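Local coordinates for protein 2,3-dihydroxybenzoate-AMP ligase (Bacillus subtilis, PDB 1MDB) that is a ligase of the ANL clan of AMP-binding enzymes and binds 2,3-dihydroxy-benzoic acid together with adenosine monophosphate, at residues A185-S190 against S197-R202; L238-V243 against G335-T340; G376-L381 against G412-L417; Y387-Y392 against A401-D406; D431-G436 against L468-C473. All blocks are in the same frame, centred on the assembly; numbering follows the deposited sequence.

Interaction 1: residues A185-S190 against S197-R202; sequences AFLQLS and SKLIPR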
# COMPACT_ATOMS: atom_id res chain seq x y z
N ALA A 185 2.57 -4.81 17.10
CA ALA A 185 1.22 -5.28 16.86
C ALA A 185 1.13 -6.22 15.65
O ALA A 185 0.24 -7.08 15.58
CB ALA A 185 0.30 -4.09 16.65
N PHE A 186 2.04 -6.05 14.70
CA PHE A 186 2.03 -6.87 13.50
C PHE A 186 3.26 -6.60 12.63
O PHE A 186 4.01 -5.66 12.88
CB PHE A 186 0.77 -6.58 12.67
CG PHE A 186 0.69 -5.16 12.17
CD1 PHE A 186 1.55 -4.70 11.18
CD2 PHE A 186 -0.24 -4.27 12.71
CE1 PHE A 186 1.49 -3.38 10.72
CE2 PHE A 186 -0.32 -2.96 12.26
CZ PHE A 186 0.55 -2.51 11.26
N LEU A 187 3.44 -7.42 11.60
CA LEU A 187 4.55 -7.25 10.69
C LEU A 187 4.01 -6.99 9.29
O LEU A 187 3.25 -7.80 8.76
CB LEU A 187 5.46 -8.49 10.69
CG LEU A 187 5.98 -8.96 12.06
CD1 LEU A 187 6.88 -10.17 11.89
CD2 LEU A 187 6.74 -7.82 12.71
N GLN A 188 4.39 -5.86 8.71
CA GLN A 188 3.97 -5.50 7.36
C GLN A 188 5.05 -5.91 6.38
O GLN A 188 6.13 -6.34 6.79
CB GLN A 188 3.71 -3.99 7.27
CG GLN A 188 2.25 -3.60 7.27
CD GLN A 188 1.51 -4.02 6.00
OE1 GLN A 188 0.32 -3.77 5.86
NE2 GLN A 188 2.22 -4.67 5.08
N LEU A 189 4.77 -5.78 5.09
CA LEU A 189 5.77 -6.14 4.07
C LEU A 189 6.29 -4.87 3.38
O LEU A 189 5.53 -3.95 3.16
CB LEU A 189 5.14 -7.07 3.02
CG LEU A 189 4.47 -8.38 3.46
CD1 LEU A 189 4.04 -9.14 2.22
CD2 LEU A 189 5.43 -9.23 4.28
N SER A 190 7.58 -4.83 3.07
CA SER A 190 8.15 -3.70 2.36
C SER A 190 7.81 -3.89 0.88
O SER A 190 7.57 -5.02 0.46
CB SER A 190 9.67 -3.64 2.54
OG SER A 190 10.25 -4.88 2.16
N SER A 197 10.42 -9.55 0.21
CA SER A 197 10.24 -8.29 0.91
C SER A 197 10.76 -8.42 2.34
O SER A 197 10.77 -9.52 2.91
CB SER A 197 8.75 -7.93 0.98
OG SER A 197 8.21 -7.65 -0.29
N LYS A 198 11.16 -7.29 2.92
CA LYS A 198 11.64 -7.27 4.30
C LYS A 198 10.37 -7.19 5.15
O LYS A 198 9.35 -6.72 4.68
CB LYS A 198 12.48 -6.01 4.53
CG LYS A 198 13.58 -5.78 3.50
CD LYS A 198 14.66 -6.82 3.62
CE LYS A 198 15.74 -6.59 2.56
NZ LYS A 198 17.03 -7.24 2.92
N LEU A 199 10.43 -7.67 6.39
CA LEU A 199 9.27 -7.59 7.27
C LEU A 199 9.38 -6.31 8.11
O LEU A 199 10.47 -5.94 8.55
CB LEU A 199 9.16 -8.83 8.16
CG LEU A 199 8.33 -9.97 7.55
CD1 LEU A 199 8.87 -10.30 6.18
CD2 LEU A 199 8.38 -11.21 8.44
N ILE A 200 8.25 -5.63 8.30
CA ILE A 200 8.21 -4.36 9.03
C ILE A 200 7.40 -4.39 10.33
O ILE A 200 6.17 -4.50 10.31
CB ILE A 200 7.63 -3.27 8.10
CG1 ILE A 200 8.58 -3.04 6.92
CG2 ILE A 200 7.37 -1.97 8.88
CD1 ILE A 200 7.96 -2.31 5.74
N PRO A 201 8.08 -4.30 11.48
CA PRO A 201 7.37 -4.32 12.76
C PRO A 201 6.70 -2.97 13.03
O PRO A 201 7.34 -1.93 12.90
CB PRO A 201 8.48 -4.58 13.77
CG PRO A 201 9.54 -5.25 12.99
CD PRO A 201 9.53 -4.47 11.70
N ARG A 202 5.41 -2.99 13.36
CA ARG A 202 4.70 -1.75 13.71
C ARG A 202 4.06 -1.99 15.08
O ARG A 202 3.51 -3.07 15.33
CB ARG A 202 3.61 -1.41 12.67
CG ARG A 202 4.10 -1.12 11.25
CD ARG A 202 5.18 -0.04 11.19
NE ARG A 202 4.67 1.29 11.52
CZ ARG A 202 4.03 2.07 10.67
NH1 ARG A 202 3.83 1.67 9.42
NH2 ARG A 202 3.57 3.26 11.07
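Phe-186 and Arg-202 sit at one end of an antiparallel beta hairpin, and Ser-190 and Ser-197 sit at the other, flanking the Gly/Ser/Thr-rich loop that in ANL enzymes typically lies near the phosphate. At the Phe-186 end the ladder is broken by a classic beta bulge: Ala-185 N gives a 2.7 Å bond to Arg-202 O, while the amide of Phe-186 reaches that same oxygen only weakly. With chi1 at 63°, CG of Phe-186 stands between the backbone N and the carbonyl carbon, and the ring reaches toward the other strand until CE1 comes 3.5 Å from Arg-202 CB. The arginine runs beside the ring and points the same way; its bends at chi2 and chi3 then carry the guanidinium off to a salt bridge with Asp-206. Gln-188 and Ile-200 pair in the middle of the ladder, their backbones exchanging two hydrogen bonds. On the opposite face, the two methyls of Leu-187 divide their contacts, CD1 meeting Leu-199 CD2 at 3.9 Å and CD2 meeting Pro-201 CG at 3.8 Å. Leu-189 lies alongside Leu-199 there. Near the turn serine hydroxyls supplement the backbone bond from Ser-190 N to Lys-198 O: Ser-197 OG donates to Ser-190 O at 2.8 Å, and Ser-190 OG accepts the amide of Lys-198, N to OG 2.7 Å.

Interaction 2: residues L238-V243 against G335-T340; sequences LSSPGV and GLVNYT. With DBH (2,3-dihydroxy-benzoic acid), chain E.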
# COMPACT_ATOMS: atom_id res chain seq x y z
N LEU A 238 -4.98 0.06 3.89
CA LEU A 238 -5.22 -0.38 5.26
C LEU A 238 -5.15 0.77 6.26
O LEU A 238 -5.85 0.75 7.27
CB LEU A 238 -4.20 -1.43 5.70
CG LEU A 238 -4.36 -2.01 7.12
CD1 LEU A 238 -5.51 -3.03 7.11
CD2 LEU A 238 -3.08 -2.70 7.58
N SER A 239 -4.31 1.76 5.98
CA SER A 239 -4.09 2.85 6.94
C SER A 239 -3.89 4.28 6.44
O SER A 239 -3.64 5.18 7.26
CB SER A 239 -2.87 2.50 7.79
OG SER A 239 -1.70 2.62 7.00
N SER A 240 -3.99 4.54 5.14
CA SER A 240 -3.75 5.90 4.66
C SER A 240 -4.88 6.57 3.89
O SER A 240 -4.72 6.93 2.73
CB SER A 240 -2.49 5.92 3.78
OG SER A 240 -1.38 5.36 4.47
N PRO A 241 -6.06 6.76 4.53
CA PRO A 241 -6.41 6.38 5.91
C PRO A 241 -6.78 4.90 5.99
O PRO A 241 -6.70 4.28 7.05
CB PRO A 241 -7.59 7.31 6.22
CG PRO A 241 -8.25 7.45 4.89
CD PRO A 241 -7.08 7.67 3.97
N GLY A 242 -7.21 4.34 4.86
CA GLY A 242 -7.55 2.93 4.80
C GLY A 242 -8.78 2.46 5.56
O GLY A 242 -9.56 3.25 6.10
N VAL A 243 -8.95 1.14 5.59
CA VAL A 243 -10.09 0.53 6.27
C VAL A 243 -9.96 0.74 7.79
O VAL A 243 -10.96 0.97 8.48
CB VAL A 243 -10.19 -0.98 5.94
CG1 VAL A 243 -10.50 -1.17 4.45
CG2 VAL A 243 -8.88 -1.70 6.28
N GLY A 335 6.92 3.75 7.05
CA GLY A 335 6.53 4.84 7.91
C GLY A 335 5.85 6.01 7.23
O GLY A 335 4.65 5.98 6.97
N LEU A 336 6.65 7.02 6.93
CA LEU A 336 6.20 8.26 6.31
C LEU A 336 5.08 8.20 5.28
O LEU A 336 5.12 7.41 4.34
CB LEU A 336 7.39 8.98 5.67
CG LEU A 336 7.06 10.35 5.06
CD1 LEU A 336 6.59 11.29 6.17
CD2 LEU A 336 8.28 10.93 4.36
N VAL A 337 4.08 9.05 5.48
CA VAL A 337 2.96 9.16 4.55
C VAL A 337 2.71 10.64 4.27
O VAL A 337 2.59 11.44 5.20
CB VAL A 337 1.67 8.54 5.13
CG1 VAL A 337 0.51 8.78 4.16
CG2 VAL A 337 1.86 7.04 5.35
N ASN A 338 2.65 10.98 2.99
CA ASN A 338 2.43 12.36 2.55
C ASN A 338 1.11 12.49 1.79
O ASN A 338 0.76 11.63 0.98
CB ASN A 338 3.56 12.80 1.62
CG ASN A 338 4.92 12.64 2.25
OD1 ASN A 338 5.32 13.43 3.11
ND2 ASN A 338 5.65 11.60 1.83
N TYR A 339 0.40 13.59 2.03
CA TYR A 339 -0.88 13.82 1.34
C TYR A 339 -1.02 15.26 0.86
O TYR A 339 -0.51 16.18 1.49
CB TYR A 339 -2.09 13.61 2.26
CG TYR A 339 -2.25 12.28 2.98
CD1 TYR A 339 -1.59 12.03 4.17
CD2 TYR A 339 -3.14 11.31 2.50
CE1 TYR A 339 -1.82 10.85 4.89
CE2 TYR A 339 -3.38 10.13 3.21
CZ TYR A 339 -2.72 9.91 4.40
OH TYR A 339 -2.96 8.76 5.11
N THR A 340 -1.70 15.45 -0.27
CA THR A 340 -1.99 16.80 -0.70
C THR A 340 -3.20 17.07 0.21
O THR A 340 -3.96 16.14 0.50
CB THR A 340 -2.44 16.87 -2.18
OG1 THR A 340 -3.47 15.91 -2.42
CG2 THR A 340 -1.26 16.62 -3.10
C21 DBH E . 2.98 2.41 -0.66
O9 DBH E . 3.27 2.33 -1.96
C18 DBH E . 2.01 3.39 -0.11
C15 DBH E . 1.29 4.25 -0.99
C12 DBH E . 0.38 5.20 -0.47
C3 DBH E . 1.81 3.49 1.31
O3 DBH E . 2.49 2.67 2.23
C6 DBH E . 0.90 4.44 1.81
C9 DBH E . 0.19 5.29 0.94
O6 DBH E . 0.71 4.54 3.17
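Tyr-339 meets Ser-240 with the edge of its ring and not with a face: Ser-240 C lies in the ring plane and Ser-240 O close to it, 3.5 Å from Tyr-339 CE2. The phenol oxygen goes further in, to 3.0 Å between Tyr-339 OH and Ser-240 CA, yet no hydrogen bond crosses here, because the approach to Ser-240 O has a poor angle. Both polar atoms are satisfied by other partners, the hydroxyl by Ser-214 OG and the carbonyl by Gln-304 NE2. The second flat group is the 2,3-dihydroxy-benzoic acid, reached through its hydroxyl O6. Ser-240 OG makes a 2.6 Å hydrogen bond to O6, in which either oxygen could be the donor. Chi1 of -54° sets that OG beside its backbone N, facing the ligand. Val-337 adds an apolar wall: its CG2 methyl lies 3.5 Å from O6 and 3.8 Å from Ser-240 OG, so the polar pair is covered by carbon on that side. Asn-235 supplies another hydrogen bond to the same ligand. A cis peptide bond before Pro-241 turns the chain just after the serine, between helices 235-239 and 242-248. Opposite stands strand 337-339, flanked in the large mixed sheet by strands 325-331 and 355-356, while helix 204-218 packs against both Pro-241 and Tyr-339.

Interaction 3: residues G376-L381 against G412-L417; sequences GETGHL and GDIVRL. With AMP (adenosine monophosphate), chain D.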
# COMPACT_ATOMS: atom_id res chain seq x y z
N GLY A 376 15.42 23.20 -2.67
CA GLY A 376 14.72 22.99 -3.91
C GLY A 376 15.40 22.03 -4.87
O GLY A 376 14.84 21.69 -5.91
N GLU A 377 16.60 21.60 -4.53
CA GLU A 377 17.34 20.68 -5.39
C GLU A 377 16.82 19.25 -5.26
O GLU A 377 16.24 18.88 -4.24
CB GLU A 377 18.83 20.70 -5.06
CG GLU A 377 19.52 22.02 -5.36
CD GLU A 377 19.36 22.43 -6.81
OE1 GLU A 377 19.85 21.69 -7.70
OE2 GLU A 377 18.75 23.49 -7.06
N THR A 378 17.04 18.47 -6.30
CA THR A 378 16.60 17.08 -6.33
C THR A 378 17.65 16.18 -5.68
O THR A 378 18.85 16.42 -5.82
CB THR A 378 16.37 16.62 -7.77
OG1 THR A 378 15.32 17.41 -8.34
CG2 THR A 378 15.97 15.16 -7.82
N GLY A 379 17.19 15.15 -4.98
CA GLY A 379 18.11 14.23 -4.33
C GLY A 379 17.42 13.05 -3.68
O GLY A 379 16.24 12.79 -3.91
N HIS A 380 18.18 12.33 -2.87
CA HIS A 380 17.70 11.16 -2.15
C HIS A 380 16.87 11.57 -0.94
O HIS A 380 17.27 12.43 -0.15
CB HIS A 380 18.89 10.31 -1.70
CG HIS A 380 19.68 9.74 -2.84
ND1 HIS A 380 19.31 8.59 -3.50
CD2 HIS A 380 20.82 10.17 -3.43
CE1 HIS A 380 20.19 8.33 -4.45
NE2 HIS A 380 21.12 9.27 -4.43
N LEU A 381 15.72 10.94 -0.78
CA LEU A 381 14.85 11.24 0.34
C LEU A 381 15.07 10.34 1.54
O LEU A 381 15.00 9.11 1.43
CB LEU A 381 13.38 11.15 -0.07
CG LEU A 381 12.35 11.31 1.06
CD1 LEU A 381 12.37 12.73 1.60
CD2 LEU A 381 10.95 10.98 0.54
N GLY A 412 14.57 5.42 -0.68
CA GLY A 412 14.90 4.95 -2.02
C GLY A 412 14.28 5.79 -3.13
O GLY A 412 14.39 5.44 -4.32
N ASP A 413 13.64 6.88 -2.76
CA ASP A 413 13.03 7.76 -3.75
C ASP A 413 13.88 8.99 -4.03
O ASP A 413 14.60 9.48 -3.15
CB ASP A 413 11.65 8.22 -3.28
CG ASP A 413 10.72 7.05 -3.02
OD1 ASP A 413 10.41 6.78 -1.84
OD2 ASP A 413 10.31 6.40 -4.00
N ILE A 414 13.82 9.48 -5.27
CA ILE A 414 14.54 10.68 -5.64
C ILE A 414 13.44 11.75 -5.70
O ILE A 414 12.48 11.62 -6.46
CB ILE A 414 15.21 10.57 -7.03
CG1 ILE A 414 16.21 9.40 -7.04
CG2 ILE A 414 15.93 11.86 -7.36
CD1 ILE A 414 17.22 9.42 -5.90
N VAL A 415 13.59 12.79 -4.89
CA VAL A 415 12.58 13.85 -4.83
C VAL A 415 13.22 15.23 -4.65
O VAL A 415 14.43 15.36 -4.49
CB VAL A 415 11.63 13.63 -3.63
CG1 VAL A 415 11.18 12.17 -3.57
CG2 VAL A 415 12.34 14.01 -2.33
N ARG A 416 12.37 16.26 -4.69
CA ARG A 416 12.81 17.63 -4.48
C ARG A 416 11.74 18.20 -3.55
O ARG A 416 10.62 17.71 -3.52
CB ARG A 416 12.85 18.41 -5.80
CG ARG A 416 11.56 19.11 -6.17
CD ARG A 416 11.64 19.75 -7.55
NE ARG A 416 10.49 20.60 -7.82
CZ ARG A 416 9.67 20.44 -8.85
NH1 ARG A 416 9.89 19.46 -9.73
NH2 ARG A 416 8.64 21.26 -9.01
N LEU A 417 12.09 19.23 -2.78
CA LEU A 417 11.14 19.82 -1.85
C LEU A 417 10.62 21.16 -2.34
O LEU A 417 11.36 21.94 -2.94
CB LEU A 417 11.77 20.01 -0.47
CG LEU A 417 12.22 18.77 0.30
CD1 LEU A 417 12.86 19.20 1.61
CD2 LEU A 417 11.03 17.84 0.56
P AMP D . 4.79 0.63 -0.16
O1P AMP D . 5.31 0.25 1.20
O2P AMP D . 4.43 -0.52 -1.04
O3P AMP D . 3.68 1.65 -0.08
O5' AMP D . 6.03 1.32 -1.01
C5' AMP D . 6.50 2.68 -0.76
C4' AMP D . 7.27 3.20 -1.98
O4' AMP D . 6.32 3.27 -3.02
C3' AMP D . 7.79 4.60 -1.87
O3' AMP D . 9.05 4.66 -1.21
C2' AMP D . 7.83 5.05 -3.33
O2' AMP D . 9.06 4.66 -3.97
C1' AMP D . 6.61 4.36 -3.88
N9 AMP D . 5.37 5.51 -3.90
C8 AMP D . 4.24 5.41 -3.16
N7 AMP D . 3.41 6.43 -3.39
C5 AMP D . 4.05 7.16 -4.29
C6 AMP D . 3.57 8.33 -4.87
N6 AMP D . 2.38 8.85 -4.57
N1 AMP D . 4.40 8.93 -5.78
C2 AMP D . 5.62 8.42 -6.12
N3 AMP D . 6.07 7.29 -5.57
C4 AMP D . 5.29 6.63 -4.64
O HOH W 1 17.15 7.48 -0.45
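Strands 379-384 and 409-417 are neighbours in a four-stranded antiparallel sheet, and the second brings Asp-413 to the ribose of adenosine monophosphate. Gly-379 and Val-415 form a hydrogen-bonded pair, each giving its amide to the other's carbonyl at 2.8 Å from N to O, and Leu-381 N adds a bond to Asp-413 O. His-380 and Ile-414 make the adjacent non-hydrogen-bonded pair. Their side chains run side by side, with Ile-414 CD1 only 3.3 Å from His-380 ND1, while the far nitrogen of the imidazole is tied to Asp-368. The other branch of the isoleucine is squeezed: Ile-414 CG2 meets Thr-378 CG2 at 3.3 Å, tighter than normal van der Waals contact, where the two side chains cross at about a right angle. On the face that carries Val-415, Leu-381 CB rests 3.8 Å from Val-415 CG2, the methyl that chi1 of -46° places between the valine's backbone N and carbonyl carbon. At the ligand end, the ribose hydroxyl O3' donates to Asp-413 OD1 at 2.6 Å; the even shorter approach of O2' to OD2 is doubtful. The carboxylate is held through both oxygens, by Thr-411 OG1 at OD1 and by a salt bridge from Arg-428 at OD2, which orients OD1 to accept the sugar hydroxyl O3'.

Interaction 4: residues Y387-Y392 against A401-D406; sequences YTIRGY and ASFTED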
# COMPACT_ATOMS: atom_id res chain seq x y z
N TYR A 387 6.03 7.51 13.45
CA TYR A 387 5.46 6.29 12.90
C TYR A 387 6.30 5.70 11.75
O TYR A 387 5.77 5.03 10.86
CB TYR A 387 4.02 6.55 12.44
CG TYR A 387 3.92 7.58 11.34
CD1 TYR A 387 3.85 7.19 10.01
CD2 TYR A 387 3.95 8.95 11.62
CE1 TYR A 387 3.82 8.12 8.98
CE2 TYR A 387 3.93 9.90 10.60
CZ TYR A 387 3.87 9.48 9.28
OH TYR A 387 3.85 10.39 8.25
N THR A 388 7.60 5.97 11.79
CA THR A 388 8.54 5.46 10.81
C THR A 388 9.47 4.53 11.59
O THR A 388 10.08 4.95 12.57
CB THR A 388 9.37 6.59 10.16
OG1 THR A 388 8.50 7.42 9.38
CG2 THR A 388 10.46 6.01 9.26
N ILE A 389 9.54 3.27 11.18
CA ILE A 389 10.37 2.28 11.86
C ILE A 389 11.83 2.67 11.91
O ILE A 389 12.29 3.52 11.15
CB ILE A 389 10.28 0.89 11.18
CG1 ILE A 389 10.98 0.93 9.82
CG2 ILE A 389 8.81 0.47 11.02
CD1 ILE A 389 10.92 -0.37 9.04
N ARG A 390 12.57 2.05 12.82
CA ARG A 390 14.00 2.30 12.96
C ARG A 390 14.79 1.10 12.47
O ARG A 390 16.01 1.06 12.60
CB ARG A 390 14.34 2.58 14.43
CG ARG A 390 13.89 3.94 14.93
CD ARG A 390 14.37 5.03 13.99
NE ARG A 390 14.24 6.36 14.59
CZ ARG A 390 15.14 6.92 15.39
NH1 ARG A 390 16.25 6.27 15.72
NH2 ARG A 390 14.92 8.13 15.88
N GLY A 391 14.09 0.12 11.90
CA GLY A 391 14.78 -1.07 11.42
C GLY A 391 13.85 -2.20 11.04
O GLY A 391 12.78 -2.37 11.63
N TYR A 392 14.26 -2.97 10.03
CA TYR A 392 13.47 -4.10 9.58
C TYR A 392 13.62 -5.27 10.53
O TYR A 392 14.59 -5.36 11.28
CB TYR A 392 13.88 -4.54 8.17
CG TYR A 392 13.60 -3.53 7.08
CD1 TYR A 392 14.60 -2.69 6.60
CD2 TYR A 392 12.33 -3.44 6.51
CE1 TYR A 392 14.35 -1.78 5.58
CE2 TYR A 392 12.06 -2.53 5.49
CZ TYR A 392 13.07 -1.70 5.03
OH TYR A 392 12.80 -0.80 4.04
N ALA A 401 22.43 -0.82 5.86
CA ALA A 401 22.39 -0.11 4.59
C ALA A 401 21.17 0.81 4.45
O ALA A 401 21.24 1.83 3.78
CB ALA A 401 22.41 -1.10 3.44
N SER A 402 20.07 0.46 5.11
CA SER A 402 18.84 1.24 4.99
C SER A 402 18.61 2.39 5.97
O SER A 402 17.77 3.25 5.71
CB SER A 402 17.65 0.28 5.04
OG SER A 402 17.77 -0.71 4.04
N PHE A 403 19.32 2.41 7.08
CA PHE A 403 19.15 3.48 8.06
C PHE A 403 20.47 4.14 8.43
O PHE A 403 21.49 3.46 8.60
CB PHE A 403 18.49 2.94 9.34
CG PHE A 403 17.18 2.24 9.12
CD1 PHE A 403 17.15 0.88 8.85
CD2 PHE A 403 15.99 2.95 9.16
CE1 PHE A 403 15.93 0.23 8.63
CE2 PHE A 403 14.77 2.32 8.94
CZ PHE A 403 14.74 0.94 8.68
N THR A 404 20.45 5.46 8.56
CA THR A 404 21.64 6.19 8.93
C THR A 404 21.94 5.92 10.39
O THR A 404 21.06 5.52 11.16
CB THR A 404 21.45 7.70 8.74
OG1 THR A 404 20.35 8.14 9.54
CG2 THR A 404 21.19 8.03 7.29
N GLU A 405 23.19 6.14 10.78
CA GLU A 405 23.62 5.90 12.15
C GLU A 405 22.76 6.69 13.13
O GLU A 405 22.51 6.23 14.25
CB GLU A 405 25.10 6.28 12.30
CG GLU A 405 25.99 5.57 11.27
CD GLU A 405 27.45 5.98 11.33
OE1 GLU A 405 27.73 7.20 11.43
OE2 GLU A 405 28.33 5.09 11.26
N ASP A 406 22.27 7.85 12.71
CA ASP A 406 21.45 8.68 13.58
C ASP A 406 19.96 8.33 13.60
O ASP A 406 19.23 8.76 14.50
CB ASP A 406 21.65 10.17 13.25
CG ASP A 406 21.51 10.47 11.77
OD1 ASP A 406 22.12 9.77 10.94
OD2 ASP A 406 20.79 11.44 11.44
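Packing of an aromatic ring on a peptide bond joins Phe-403, the first residue to leave the helical path after helix 396-402, to the loop that leads into that same helix. The peptide between Arg-390 and Gly-391 lies over one face of the phenyl ring, with Arg-390 O 3.7 Å above the ring centre and Gly-391 N over the same face. Gly-391 CA comes within 3.3 Å of Phe-403 CE1. Chi1 of -56° puts CG beside the backbone N, an orientation that lays the ring against this peptide. Ile-389 crosses the phenylalanine at about a right angle, its CG1 3.9 Å from Phe-403 CZ. Tyr-392 CD1 arrives at the phenyl edge, 3.8 Å from Phe-403 CE1; the two ring planes are 56° apart, an oblique pairing. Ser-402 in turn touches the edge of the tyrosine ring through CB, and Ile-389 CD1 lies over one tyrosine face. The tyrosine hydroxyl is bonded to Glu-334, while Tyr-409 meets the phenylalanine ring from the following strand. The arrangement is that of a helical connection between antiparallel strands 379-384 and 409-417, whose two ends are drawn together by an aromatic residue folded back on its entry loop.

Interaction 5: residues D431-G436 against L468-C473; sequences DQINRG and LGERSC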
# COMPACT_ATOMS: atom_id res chain seq x y z
N ASP A 431 14.78 3.26 -10.63
CA ASP A 431 14.09 3.47 -11.91
C ASP A 431 14.70 4.58 -12.76
O ASP A 431 14.18 4.91 -13.83
CB ASP A 431 12.61 3.78 -11.65
CG ASP A 431 11.87 2.61 -11.01
OD1 ASP A 431 10.73 2.82 -10.54
OD2 ASP A 431 12.40 1.48 -11.00
N GLN A 432 15.80 5.15 -12.31
CA GLN A 432 16.45 6.21 -13.06
C GLN A 432 17.09 5.60 -14.29
O GLN A 432 17.67 4.51 -14.23
CB GLN A 432 17.52 6.89 -12.19
CG GLN A 432 17.72 8.36 -12.50
CD GLN A 432 18.29 9.12 -11.31
OE1 GLN A 432 18.25 10.35 -11.27
NE2 GLN A 432 18.82 8.39 -10.34
N ILE A 433 16.97 6.27 -15.43
CA ILE A 433 17.57 5.75 -16.64
C ILE A 433 18.80 6.58 -16.95
O ILE A 433 18.71 7.79 -17.15
CB ILE A 433 16.58 5.81 -17.81
CG1 ILE A 433 15.31 5.02 -17.46
CG2 ILE A 433 17.23 5.25 -19.07
CD1 ILE A 433 14.19 5.18 -18.45
N ASN A 434 19.95 5.93 -16.96
CA ASN A 434 21.20 6.60 -17.25
C ASN A 434 21.61 6.25 -18.68
O ASN A 434 22.33 5.28 -18.92
CB ASN A 434 22.26 6.16 -16.24
CG ASN A 434 21.86 6.49 -14.81
OD1 ASN A 434 21.74 7.66 -14.44
ND2 ASN A 434 21.65 5.46 -13.99
N ARG A 435 21.09 7.03 -19.62
CA ARG A 435 21.37 6.82 -21.03
C ARG A 435 22.65 7.51 -21.48
O ARG A 435 22.75 8.74 -21.46
CB ARG A 435 20.20 7.34 -21.87
CG ARG A 435 20.39 7.15 -23.36
CD ARG A 435 19.23 7.72 -24.13
NE ARG A 435 19.27 7.32 -25.53
CZ ARG A 435 20.19 7.72 -26.40
NH1 ARG A 435 21.16 8.54 -26.02
NH2 ARG A 435 20.15 7.29 -27.65
N GLY A 436 23.63 6.70 -21.87
CA GLY A 436 24.91 7.22 -22.33
C GLY A 436 25.44 8.43 -21.60
O GLY A 436 25.85 9.40 -22.23
N LEU A 468 26.30 2.33 -25.05
CA LEU A 468 25.92 3.45 -24.19
C LEU A 468 25.65 2.99 -22.76
O LEU A 468 25.31 3.79 -21.89
CB LEU A 468 24.69 4.16 -24.76
CG LEU A 468 24.81 4.66 -26.21
CD1 LEU A 468 23.51 5.30 -26.63
CD2 LEU A 468 25.96 5.65 -26.32
N GLY A 469 25.82 1.69 -22.52
CA GLY A 469 25.57 1.13 -21.20
C GLY A 469 24.09 0.89 -20.99
O GLY A 469 23.68 -0.20 -20.60
N GLU A 470 23.30 1.92 -21.27
CA GLU A 470 21.85 1.86 -21.11
C GLU A 470 21.14 2.69 -22.16
O GLU A 470 21.60 3.79 -22.52
CB GLU A 470 21.44 2.42 -19.74
CG GLU A 470 21.03 1.41 -18.70
CD GLU A 470 20.67 2.06 -17.36
OE1 GLU A 470 19.84 3.00 -17.34
OE2 GLU A 470 21.23 1.63 -16.32
N ARG A 471 20.03 2.17 -22.65
CA ARG A 471 19.20 2.90 -23.59
C ARG A 471 17.84 2.91 -22.92
O ARG A 471 17.68 2.34 -21.84
CB ARG A 471 19.11 2.21 -24.95
CG ARG A 471 20.12 2.75 -25.95
CD ARG A 471 19.91 2.16 -27.33
NE ARG A 471 21.04 2.45 -28.20
CZ ARG A 471 21.11 3.49 -29.03
NH1 ARG A 471 20.09 4.34 -29.12
NH2 ARG A 471 22.19 3.66 -29.77
N SER A 472 16.86 3.55 -23.54
CA SER A 472 15.55 3.62 -22.94
C SER A 472 14.46 2.98 -23.78
O SER A 472 14.42 3.15 -25.00
CB SER A 472 15.19 5.08 -22.70
OG SER A 472 14.93 5.72 -23.93
N CYS A 473 13.56 2.27 -23.10
CA CYS A 473 12.44 1.59 -23.75
C CYS A 473 11.16 1.98 -23.03
O CYS A 473 11.09 1.90 -21.80
CB CYS A 473 12.60 0.07 -23.67
SG CYS A 473 11.27 -0.86 -24.47
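From Gln-432 to Gly-436 and from Leu-468 to Ser-472 the backbones run roughly antiparallel, end-to-end directions 139° apart, but their carbonyls and amides barely pair: Gly-436 N to Leu-468 O is a weak bond of 3.4 Å. A side chain supplies the firmer link. Glu-470 extends beyond CG along the other backbone and accepts the amide of Asn-434, N to OE1 3.0 Å, from above its carboxylate plane. Ile-433 CG2 lies next to that oxygen and reaches on to Ser-472 CB at 4.2 Å. Farther along, Arg-435 runs beside Leu-468, extended with CG anti to its backbone N (chi1 -179°), and Leu-468 CD1 sits 3.7 Å above its guanidinium plane, toward the rim, and lies similarly over a face of Arg-471. The two guanidiniums stand almost perpendicular, Arg-435 NH2 3.3 Å from Arg-471 NH1. Both nitrogens make salt bridges to one oxygen of Asp-504, and Arg-471 also holds Asp-465, so this closeness probably reflects a shared anion that offsets the paired positive charge.

In the fold
Interactions 2 and 3 touch the bound ligands; interaction 1 stands behind, with the side chain of Ile-200 about 6 Å from adenosine monophosphate and that of Arg-202 about 7 Å from 2,3-dihydroxy-benzoic acid. Interaction 4 connects the hairpin of interaction 1 with the pocket wall of interaction 2: Arg-202 NH2 is 2.8 Å from Tyr-387 O, and Tyr-387 OH probably hydrogen-bonds Val-337 N at 3.1 Å. Interaction 3 stays about 5 Å from interaction 2 at their nearest atoms. In sequence, 387-392 and 401-406 fall between the two strands of interaction 3. Interaction 5 is remote from interactions 1 and 2, about 33 Å from each between centres, yet its nearest atoms come to about 4 Å from interaction 3 without touching.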